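Fructosyl amine:oxygen oxidoreductase (Neosartorya fumigata, PDB 4WCT) probably catalyses the FAD-dependent, oxygen-consuming oxidation of fructosyl amines (Amadori products), releasing the free amine and so deglycating its substrates. Local coordinates at residues F142-T147 against G166-L171; L246-Q251 against L379-G384; A256-H261 against H326-E331. One frame throughout, in Å; residues are numbered along the deposited sequence. Where two conformers were deposited one is given.

In the fold
Along the chain, interaction 1 closes before interaction 2 opens, and interaction 3 is nested inside the loop that interaction 2 closes. Interactions 1 and 3 reach the same large mixed sheet, through strands 143-145 and 168-172 and through strand 253-263 respectively; their centres lie about 28 Å apart. Interaction 2 belongs to the six-stranded mixed sheet that contains strand 379-383, consistent with a Rossmann-type FAD-binding fold; its centre is about 39 Å from that of interaction 1, across the middle of the chain, and about 27 Å from that of interaction 3. Interactions 2 and 3 are buried and pack on strands with residues near FAD (Val383 and Leu259), whereas interaction 1 lies farther out.

Interaction 1 (F142-T147 against G166-L171)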
loop_
_atom_site.group_PDB
_atom_site.type_symbol
_atom_site.label_atom_id
_atom_site.label_comp_id
_atom_site.label_asym_id
_atom_site.label_seq_id
_atom_site.Cartn_x
_atom_site.Cartn_y
_atom_site.Cartn_z
ATOM N N PHE A 142 5.796 -24.091 5.468
ATOM C CA PHE A 142 4.709 -24.019 4.490
ATOM C C PHE A 142 4.090 -25.379 4.253
ATOM O O PHE A 142 4.732 -26.416 4.440
ATOM C CB PHE A 142 5.234 -23.522 3.153
ATOM C CG PHE A 142 5.760 -22.125 3.172
ATOM C CD1 PHE A 142 4.931 -21.043 2.901
ATOM C CD2 PHE A 142 7.090 -21.874 3.475
ATOM C CE1 PHE A 142 5.420 -19.763 2.849
ATOM C CE2 PHE A 142 7.577 -20.589 3.427
ATOM C CZ PHE A 142 6.753 -19.532 3.143
ATOM N N VAL A 143 2.836 -25.387 3.844
ATOM C CA VAL A 143 2.195 -26.591 3.335
ATOM C C VAL A 143 2.212 -26.459 1.818
ATOM O O VAL A 143 1.785 -25.439 1.266
ATOM C CB VAL A 143 0.746 -26.665 3.810
ATOM C CG1 VAL A 143 0.056 -27.863 3.203
ATOM C CG2 VAL A 143 0.684 -26.720 5.338
ATOM N N LYS A 144 2.755 -27.454 1.150
ATOM C CA LYS A 144 2.832 -27.419 -0.314
ATOM C C LYS A 144 1.497 -27.823 -0.909
ATOM O O LYS A 144 0.902 -28.827 -0.517
ATOM C CB LYS A 144 3.932 -28.343 -0.807
ATOM C CG LYS A 144 4.063 -28.402 -2.329
ATOM C CD LYS A 144 4.687 -27.134 -2.894
ATOM C CE LYS A 144 4.613 -27.087 -4.411
ATOM N NZ LYS A 144 5.656 -27.986 -5.020
ATOM N N LEU A 145 1.087 -27.096 -1.939
ATOM C CA LEU A 145 -0.143 -27.370 -2.656
ATOM C C LEU A 145 0.197 -27.754 -4.085
ATOM O O LEU A 145 0.793 -26.958 -4.824
ATOM C CB LEU A 145 -1.074 -26.145 -2.643
ATOM C CG LEU A 145 -1.309 -25.471 -1.297
ATOM C CD1 LEU A 145 -2.064 -24.165 -1.526
ATOM C CD2 LEU A 145 -2.085 -26.399 -0.379
ATOM N N GLU A 146 -0.075 -29.019 -4.429
ATOM C CA GLU A 146 0.393 -29.615 -5.685
ATOM C C GLU A 146 -0.739 -29.795 -6.673
ATOM O O GLU A 146 -0.531 -29.769 -7.882
ATOM C CB GLU A 146 1.000 -30.987 -5.431
ATOM C CG GLU A 146 2.190 -30.981 -4.514
ATOM C CD GLU A 146 3.502 -30.788 -5.259
ATOM O OE1 GLU A 146 3.499 -30.583 -6.492
ATOM O OE2 GLU A 146 4.547 -30.859 -4.594
ATOM N N THR A 147 -1.943 -30.051 -6.164
ATOM C CA THR A 147 -3.074 -30.407 -7.008
ATOM C C THR A 147 -4.229 -29.429 -6.831
ATOM O O THR A 147 -4.289 -28.709 -5.832
ATOM C CB THR A 147 -3.583 -31.831 -6.663
ATOM O OG1 THR A 147 -4.125 -31.822 -5.355
ATOM C CG2 THR A 147 -2.435 -32.873 -6.771
ATOM N N GLY A 166 -2.353 -25.988 -13.887
ATOM C CA GLY A 166 -0.943 -25.685 -13.781
ATOM C C GLY A 166 -0.484 -25.024 -12.504
ATOM O O GLY A 166 0.711 -24.807 -12.323
ATOM N N TRP A 167 -1.420 -24.769 -11.583
ATOM C CA TRP A 167 -1.067 -24.058 -10.361
ATOM C C TRP A 167 -0.317 -24.982 -9.394
ATOM O O TRP A 167 -0.731 -26.135 -9.153
ATOM C CB TRP A 167 -2.314 -23.549 -9.651
ATOM C CG TRP A 167 -3.033 -22.396 -10.271
ATOM C CD1 TRP A 167 -3.460 -22.267 -11.573
ATOM C CD2 TRP A 167 -3.585 -21.276 -9.566
ATOM N NE1 TRP A 167 -4.211 -21.138 -11.703
ATOM C CE2 TRP A 167 -4.329 -20.526 -10.489
ATOM C CE3 TRP A 167 -3.496 -20.830 -8.250
ATOM C CZ2 TRP A 167 -4.956 -19.332 -10.143
ATOM C CZ3 TRP A 167 -4.134 -19.688 -7.896
ATOM C CH2 TRP A 167 -4.860 -18.933 -8.845
ATOM N N LYS A 168 0.712 -24.423 -8.771
ATOM C CA LYS A 168 1.316 -24.991 -7.558
ATOM C C LYS A 168 1.582 -23.850 -6.623
ATOM O O LYS A 168 1.752 -22.727 -7.040
ATOM C CB LYS A 168 2.617 -25.747 -7.852
ATOM C CG LYS A 168 2.386 -26.942 -8.779
ATOM C CD LYS A 168 3.510 -27.955 -8.782
ATOM C CE LYS A 168 3.190 -29.061 -9.783
ATOM N NZ LYS A 168 2.148 -29.962 -9.229
ATOM N N GLY A 169 1.544 -24.119 -5.325
ATOM C CA GLY A 169 1.757 -23.062 -4.380
ATOM C C GLY A 169 1.992 -23.563 -2.975
ATOM O O GLY A 169 2.279 -24.735 -2.767
ATOM N N TRP A 170 2.133 -22.600 -2.081
ATOM C CA TRP A 170 2.475 -22.837 -0.677
ATOM C C TRP A 170 1.540 -22.024 0.227
ATOM O O TRP A 170 1.332 -20.854 0.013
ATOM C CB TRP A 170 3.908 -22.426 -0.388
ATOM C CG TRP A 170 4.947 -23.276 -1.039
ATOM C CD1 TRP A 170 5.618 -24.297 -0.463
ATOM C CD2 TRP A 170 5.453 -23.165 -2.385
ATOM N NE1 TRP A 170 6.538 -24.816 -1.345
ATOM C CE2 TRP A 170 6.436 -24.166 -2.540
ATOM C CE3 TRP A 170 5.120 -22.391 -3.478
ATOM C CZ2 TRP A 170 7.152 -24.338 -3.732
ATOM C CZ3 TRP A 170 5.872 -22.527 -4.651
ATOM C CH2 TRP A 170 6.886 -23.481 -4.753
ATOM N N LEU A 171 1.048 -22.666 1.287
ATOM C CA LEU A 171 0.208 -22.058 2.297
ATOM C C LEU A 171 1.021 -21.774 3.559
ATOM O O LEU A 171 1.758 -22.645 4.048
ATOM C CB LEU A 171 -0.940 -23.015 2.632
ATOM C CG LEU A 171 -1.759 -22.683 3.887
ATOM C CD1 LEU A 171 -2.515 -21.390 3.715
ATOM C CD2 LEU A 171 -2.733 -23.800 4.206
#
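Val143 and Leu171 begin a short antiparallel ladder in which strands 143-145 and 168-171 are joined by four backbone hydrogen bonds. Val143 and Leu171 exchange two of them, Val143 N to Leu171 O at 3.0 Å and Leu171 N to Val143 O at 2.9 Å. Leu145 and Gly169 exchange the other two, and between these hydrogen-bonded pairs lies the non-hydrogen-bonded pair Lys144-Trp170.

The aromatic contacts gather round Trp170. The aliphatic part of Lys144 lies across the indole, its CD 3.6 Å from the centroid of the five-membered ring of Trp170 in a CH-pi contact. Having CG anti to the backbone N (chi1 178°), Lys144 then bends at chi2, which lays the methylenes over the ring and leaves the ammonium beyond it. Phe142 completes the group: an edge of Trp170 is turned toward the Phe142 face in an offset edge-to-face pair with planes at 77°.

Charge is concentrated at the other end. Lys168 NZ donates to the backbone Glu146 O at 3.0 Å, on a lone pair, and forms a salt bridge with Glu146 OE1 at 3.1 Å. The second carboxylate oxygen, Glu146 OE2, takes a weak bond, part of a second salt bridge, from Lys144 NZ. One carboxylate thus joins two lysines in a salt-bridge network. Long flexible lysines suit this partly exposed edge, where their methylenes can pack while their amines reach the acid.

On the sheet face opposite Trp170, Val143 and Leu145 pack on Leu171, while Gly169, with no side chain, presents only backbone to Leu145, whose CB lies 3.6 Å from Gly169 O. Strand 168-172 is flanked on its other side by strand 117-121, whose Ile118 touches Leu145 and Leu171, and helix 124-135 packs against Trp170 through Ile130, Arg131 and Val135.

Interaction 2 (L246-Q251 against L379-G384); sequences LDFKKQ and LLVAVG
Leu246 and Phe248 project from a loop onto one side of strand 379-383, where Leu379, Val381 and Val383 make a row of apolar bumps. Alternation along the strand puts these three residues on the same side, and the two loop side chains fit against them in staggered fashion.

Leu246 enters first. With CG anti to the backbone N (chi1 177°), it extends its forked end toward the strand and meets Leu379 tip to tip, Leu246 CD1 to Leu379 CD2 at 4.0 Å. Its other branch crosses Val381 at about a right angle, with Leu246 CD2 3.8 Å from Val381 CG1. CD2 thus settles over the dip between Leu379 and Val381, while CD1 rides on the end of Leu379.

Phe248 fills the next dip, between Val381 and Val383, whose side chain lies about 6 Å from FAD. The far rim of its ring does the touching: Phe248 CE1 is 3.6 Å from Val383 CG2 and 4.0 Å from Val381 CG1. Both valines approach the ring obliquely. Leu246 CD2 also lies over one face of the Phe248 ring, offset toward its rim, so the loop residues pack on each other as well as on the strand. Branching at CB makes valine a broad, rigid knob suited to a strand, while the longer leucine and phenylalanine can span the gap from a loop.

Polar groups turn the loop back on itself. Asp247 OD1 accepts from Lys249 N in an Asx turn, overlapping a type I' turn from Phe248 to Gln251, in which Phe248 O accepts from both Gln251 N and Gln251 NE2, from opposite faces of its plane. The contact is wholly apolar, which implies that van der Waals packing alone acts across it; polar bonds tie the loop elsewhere, as Asp247 to Arg314.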
loop_
_atom_site.group_PDB
_atom_site.type_symbol
_atom_site.label_atom_id
_atom_site.label_comp_id
_atom_site.label_asym_id
_atom_site.label_seq_id
_atom_site.Cartn_x
_atom_site.Cartn_y
_atom_site.Cartn_z
ATOM N N LEU A 246 7.540 17.752 -3.819
ATOM C CA LEU A 246 8.973 17.817 -3.582
ATOM C C LEU A 246 9.646 17.189 -4.789
ATOM O O LEU A 246 9.120 16.234 -5.348
ATOM C CB LEU A 246 9.334 17.046 -2.320
ATOM C CG LEU A 246 10.801 16.935 -1.941
ATOM C CD1 LEU A 246 11.249 18.268 -1.348
ATOM C CD2 LEU A 246 11.025 15.798 -0.957
ATOM N N ASP A 247 10.849 17.644 -5.120
ATOM C CA ASP A 247 11.674 16.952 -6.088
ATOM C C ASP A 247 12.385 15.754 -5.463
ATOM O O ASP A 247 13.328 15.902 -4.703
ATOM C CB ASP A 247 12.696 17.907 -6.726
ATOM C CG ASP A 247 13.496 17.256 -7.844
ATOM O OD1 ASP A 247 13.282 16.059 -8.169
ATOM O OD2 ASP A 247 14.421 17.942 -8.358
ATOM N N PHE A 248 11.799 14.570 -5.657
ATOM C CA PHE A 248 12.347 13.356 -5.102
ATOM C C PHE A 248 13.483 12.779 -5.938
ATOM O O PHE A 248 14.006 11.693 -5.621
ATOM C CB PHE A 248 11.228 12.321 -4.951
ATOM C CG PHE A 248 10.440 12.462 -3.690
ATOM C CD1 PHE A 248 10.898 11.894 -2.527
ATOM C CD2 PHE A 248 9.266 13.189 -3.664
ATOM C CE1 PHE A 248 10.180 11.999 -1.356
ATOM C CE2 PHE A 248 8.550 13.312 -2.489
ATOM C CZ PHE A 248 9.015 12.708 -1.341
ATOM N N LYS A 249 13.906 13.500 -6.980
ATOM C CA LYS A 249 15.092 13.096 -7.757
ATOM C C LYS A 249 14.898 11.691 -8.323
ATOM O O LYS A 249 15.798 10.853 -8.281
ATOM C CB LYS A 249 16.348 13.170 -6.884
ATOM C CG LYS A 249 16.569 14.552 -6.290
ATOM C CD LYS A 249 16.754 15.596 -7.379
ATOM C CE LYS A 249 17.183 16.938 -6.802
ATOM N NZ LYS A 249 16.960 18.069 -7.741
ATOM N N LYS A 250 13.680 11.438 -8.797
ATOM C CA LYS A 250 13.292 10.164 -9.412
ATOM C C LYS A 250 13.153 8.975 -8.466
ATOM O O LYS A 250 12.874 7.872 -8.927
ATOM C CB LYS A 250 14.173 9.800 -10.609
ATOM C CG LYS A 250 14.205 10.893 -11.657
ATOM C CD LYS A 250 15.038 10.438 -12.855
ATOM C CE LYS A 250 15.202 11.552 -13.871
ATOM N NZ LYS A 250 15.986 11.069 -15.051
ATOM N N GLN A 251 13.131 9.233 -7.162
ATOM C CA GLN A 251 13.056 8.156 -6.210
ATOM C C GLN A 251 11.650 7.573 -6.093
ATOM O O GLN A 251 11.488 6.444 -5.617
ATOM C CB GLN A 251 13.544 8.580 -4.824
ATOM C CG GLN A 251 15.025 8.917 -4.770
ATOM C CD GLN A 251 15.427 9.387 -3.396
ATOM O OE1 GLN A 251 15.759 8.588 -2.513
ATOM N NE2 GLN A 251 15.229 10.650 -3.157
ATOM N N LEU A 379 12.342 18.951 7.275
ATOM C CA LEU A 379 11.430 18.127 6.486
ATOM C C LEU A 379 11.784 16.663 6.709
ATOM O O LEU A 379 12.917 16.244 6.470
ATOM C CB LEU A 379 11.568 18.477 4.999
ATOM C CG LEU A 379 10.778 17.584 4.043
ATOM C CD1 LEU A 379 9.284 17.832 4.191
ATOM C CD2 LEU A 379 11.206 17.890 2.621
ATOM N N LEU A 380 10.765 15.870 7.019
ATOM C CA LEU A 380 10.874 14.421 7.052
ATOM C C LEU A 380 9.952 13.849 5.978
ATOM O O LEU A 380 8.821 14.280 5.871
ATOM C CB LEU A 380 10.420 13.906 8.404
ATOM C CG LEU A 380 10.431 12.394 8.602
ATOM C CD1 LEU A 380 11.845 11.845 8.675
ATOM C CD2 LEU A 380 9.693 12.083 9.879
ATOM N N VAL A 381 10.508 13.054 5.092
ATOM C CA VAL A 381 9.692 12.342 4.085
ATOM C C VAL A 381 9.372 10.930 4.587
ATOM O O VAL A 381 10.203 10.265 5.177
ATOM C CB VAL A 381 10.371 12.316 2.686
ATOM C CG1 VAL A 381 10.635 13.725 2.178
ATOM C CG2 VAL A 381 11.658 11.495 2.673
ATOM N N ALA A 382 8.152 10.482 4.325
ATOM C CA ALA A 382 7.718 9.136 4.683
ATOM C C ALA A 382 6.797 8.640 3.573
ATOM O O ALA A 382 5.590 8.865 3.582
ATOM C CB ALA A 382 7.021 9.125 6.045
ATOM N N VAL A 383 7.453 8.084 2.562
ATOM C CA VAL A 383 6.853 7.782 1.273
ATOM C C VAL A 383 7.414 6.459 0.753
ATOM O O VAL A 383 8.239 5.791 1.407
ATOM C CB VAL A 383 7.110 8.919 0.262
ATOM C CG1 VAL A 383 6.452 10.223 0.717
ATOM C CG2 VAL A 383 8.584 9.122 0.021
ATOM N N GLY A 384 6.905 6.026 -0.394
ATOM C CA GLY A 384 7.498 4.893 -1.087
ATOM C C GLY A 384 6.976 3.564 -0.547
ATOM O O GLY A 384 7.710 2.573 -0.465
#

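Interaction 3 (A256-H261 against H326-E331); sequences AWTLCH and HQIPLE
This is a small, buried, mainly apolar contact in which the segment leading into helix 330-343 lies against strand 253-263 of the large mixed sheet. Ile328 does most of the work, with its two branches directed to different parts of the strand. Its CG2 methyl meets the Thr258 methyl, Ile328 CG2 to Thr258 CG2 at 3.8 Å, and also lies 3.6 Å from the backbone Leu259 O. The longer branch runs along to Cys260, where Ile328 CD1 is 4.0 Å from Cys260 CB. With CG1 between the backbone N and the carbonyl carbon (chi1 62°), Ile328 sends this branch toward Cys260 while CG2 remains near Thr258. A beta-branched, wholly hydrocarbon residue suits this place because it can touch at once two strand residues, Thr258 and Cys260, that are separated by one residue on the same face.

Pro329 adds to the hydrophobic contact through its ring: Pro329 CD is 3.9 Å from Thr258 CG2. It occupies the N-cap position, and its rigid ring suits the turn into the helix. Thr258 is two-sided in its chemistry, for its methyl serves this contact while its OG1 hydrogen-bonds with Asp300 and His302, so its buried hydroxyl has partners.

Strand 253-263 lies between strands 295-310 and 352-362, antiparallel to both. Leu259 points away from Ile328, and its side chain comes to about 4 Å from FAD, while Trp257 belongs to the flavin pocket. Helix 330-343 continues over the side bearing Thr258 and Cys260, which meet its Ala332 and Ala336.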
loop_
_atom_site.group_PDB
_atom_site.type_symbol
_atom_site.label_atom_id
_atom_site.label_comp_id
_atom_site.label_asym_id
_atom_site.label_seq_id
_atom_site.Cartn_x
_atom_site.Cartn_y
_atom_site.Cartn_z
ATOM N N ALA A 256 -0.227 2.599 -10.463
ATOM C CA ALA A 256 -1.583 2.175 -10.105
ATOM C C ALA A 256 -1.837 0.702 -10.319
ATOM O O ALA A 256 -1.418 0.114 -11.323
ATOM C CB ALA A 256 -2.608 2.976 -10.862
ATOM N N TRP A 257 -2.593 0.127 -9.380
ATOM C CA TRP A 257 -3.184 -1.166 -9.545
ATOM C C TRP A 257 -4.694 -1.112 -9.487
ATOM O O TRP A 257 -5.275 -0.028 -9.389
ATOM C CB TRP A 257 -2.599 -2.064 -8.469
ATOM C CG TRP A 257 -1.192 -2.407 -8.817
ATOM C CD1 TRP A 257 -0.777 -3.454 -9.605
ATOM C CD2 TRP A 257 -0.026 -1.642 -8.516
ATOM N NE1 TRP A 257 0.578 -3.379 -9.816
ATOM C CE2 TRP A 257 1.074 -2.279 -9.157
ATOM C CE3 TRP A 257 0.224 -0.544 -7.693
ATOM C CZ2 TRP A 257 2.383 -1.772 -9.076
ATOM C CZ3 TRP A 257 1.521 -0.014 -7.655
ATOM C CH2 TRP A 257 2.581 -0.631 -8.350
ATOM N N THR A 258 -5.319 -2.242 -9.797
ATOM C CA THR A 258 -6.720 -2.288 -10.157
ATOM C C THR A 258 -7.453 -3.299 -9.268
ATOM O O THR A 258 -6.906 -4.358 -8.917
ATOM C CB THR A 258 -6.868 -2.713 -11.642
ATOM O OG1 THR A 258 -5.906 -3.742 -11.931
ATOM C CG2 THR A 258 -6.606 -1.519 -12.538
ATOM N N LEU A 259 -8.658 -2.944 -8.844
ATOM C CA LEU A 259 -9.446 -3.792 -7.965
ATOM C C LEU A 259 -10.898 -3.729 -8.369
ATOM O O LEU A 259 -11.367 -2.723 -8.871
ATOM C CB LEU A 259 -9.267 -3.397 -6.502
ATOM C CG LEU A 259 -9.861 -2.067 -6.037
ATOM C CD1 LEU A 259 -11.318 -2.179 -5.602
ATOM C CD2 LEU A 259 -9.044 -1.491 -4.883
ATOM N N CYS A 260 -11.614 -4.817 -8.154
ATOM C CA CYS A 260 -13.042 -4.822 -8.419
ATOM C C CYS A 260 -13.721 -5.693 -7.382
ATOM O O CYS A 260 -13.077 -6.505 -6.723
ATOM C CB CYS A 260 -13.366 -5.276 -9.849
ATOM S SG CYS A 260 -12.849 -6.939 -10.327
ATOM N N HIS A 261 -15.023 -5.495 -7.234
ATOM C CA HIS A 261 -15.826 -6.166 -6.235
ATOM C C HIS A 261 -16.963 -6.891 -6.921
ATOM O O HIS A 261 -17.540 -6.359 -7.863
ATOM C CB HIS A 261 -16.474 -5.187 -5.262
ATOM C CG HIS A 261 -15.541 -4.476 -4.328
ATOM N ND1 HIS A 261 -16.015 -3.701 -3.290
ATOM C CD2 HIS A 261 -14.193 -4.336 -4.312
ATOM C CE1 HIS A 261 -15.005 -3.097 -2.697
ATOM N NE2 HIS A 261 -13.887 -3.531 -3.247
ATOM N N HIS A 326 -13.211 5.630 -10.241
ATOM C CA HIS A 326 -13.979 4.494 -9.765
ATOM C C HIS A 326 -14.476 3.597 -10.899
ATOM O O HIS A 326 -15.670 3.325 -11.025
ATOM C CB HIS A 326 -15.127 4.960 -8.900
ATOM C CG HIS A 326 -14.689 5.383 -7.538
ATOM N ND1 HIS A 326 -15.583 5.542 -6.498
ATOM C CD2 HIS A 326 -13.456 5.406 -6.977
ATOM C CE1 HIS A 326 -14.907 5.769 -5.381
ATOM N NE2 HIS A 326 -13.617 5.770 -5.666
ATOM N N GLN A 327 -13.558 3.311 -11.805
ATOM C CA GLN A 327 -13.697 2.232 -12.799
ATOM C C GLN A 327 -12.309 1.635 -12.976
ATOM O O GLN A 327 -11.333 2.200 -12.498
ATOM C CB GLN A 327 -14.170 2.790 -14.165
ATOM C CG GLN A 327 -15.504 3.546 -14.201
ATOM C CD GLN A 327 -16.726 2.757 -13.790
ATOM O OE1 GLN A 327 -16.720 1.528 -13.704
ATOM N NE2 GLN A 327 -17.831 3.490 -13.561
ATOM N N ILE A 328 -12.204 0.528 -13.714
ATOM C CA ILE A 328 -10.912 -0.022 -14.100
ATOM C C ILE A 328 -10.905 -0.305 -15.592
ATOM O O ILE A 328 -11.992 -0.370 -16.215
ATOM C CB ILE A 328 -10.529 -1.322 -13.327
ATOM C CG1 ILE A 328 -11.535 -2.446 -13.596
ATOM C CG2 ILE A 328 -10.350 -0.993 -11.833
ATOM C CD1 ILE A 328 -11.215 -3.736 -12.862
ATOM N N PRO A 329 -9.709 -0.386 -16.182
ATOM C CA PRO A 329 -9.732 -0.735 -17.594
ATOM C C PRO A 329 -10.420 -2.072 -17.842
ATOM O O PRO A 329 -10.303 -3.011 -17.053
ATOM C CB PRO A 329 -8.248 -0.764 -17.982
ATOM C CG PRO A 329 -7.606 0.187 -17.019
ATOM C CD PRO A 329 -8.337 -0.080 -15.726
ATOM N N LEU A 330 -11.090 -2.172 -18.978
ATOM C CA LEU A 330 -11.756 -3.422 -19.351
ATOM C C LEU A 330 -10.768 -4.583 -19.349
ATOM O O LEU A 330 -11.161 -5.737 -19.092
ATOM C CB LEU A 330 -12.423 -3.269 -20.707
ATOM C CG LEU A 330 -13.641 -2.328 -20.725
ATOM C CD1 LEU A 330 -14.097 -2.093 -22.152
ATOM C CD2 LEU A 330 -14.780 -2.871 -19.884
ATOM N N GLU A 331 -9.533 -4.331 -19.787
ATOM C CA GLU A 331 -8.529 -5.408 -19.803
ATOM C C GLU A 331 -8.197 -5.904 -18.372
ATOM O O GLU A 331 -7.851 -7.073 -18.192
ATOM C CB GLU A 331 -7.253 -4.993 -20.574
ATOM C CG GLU A 331 -6.440 -3.968 -19.806
ATOM C CD GLU A 331 -5.876 -2.818 -20.598
ATOM O OE1 GLU A 331 -5.402 -2.997 -21.758
ATOM O OE2 GLU A 331 -5.610 -1.799 -19.942
#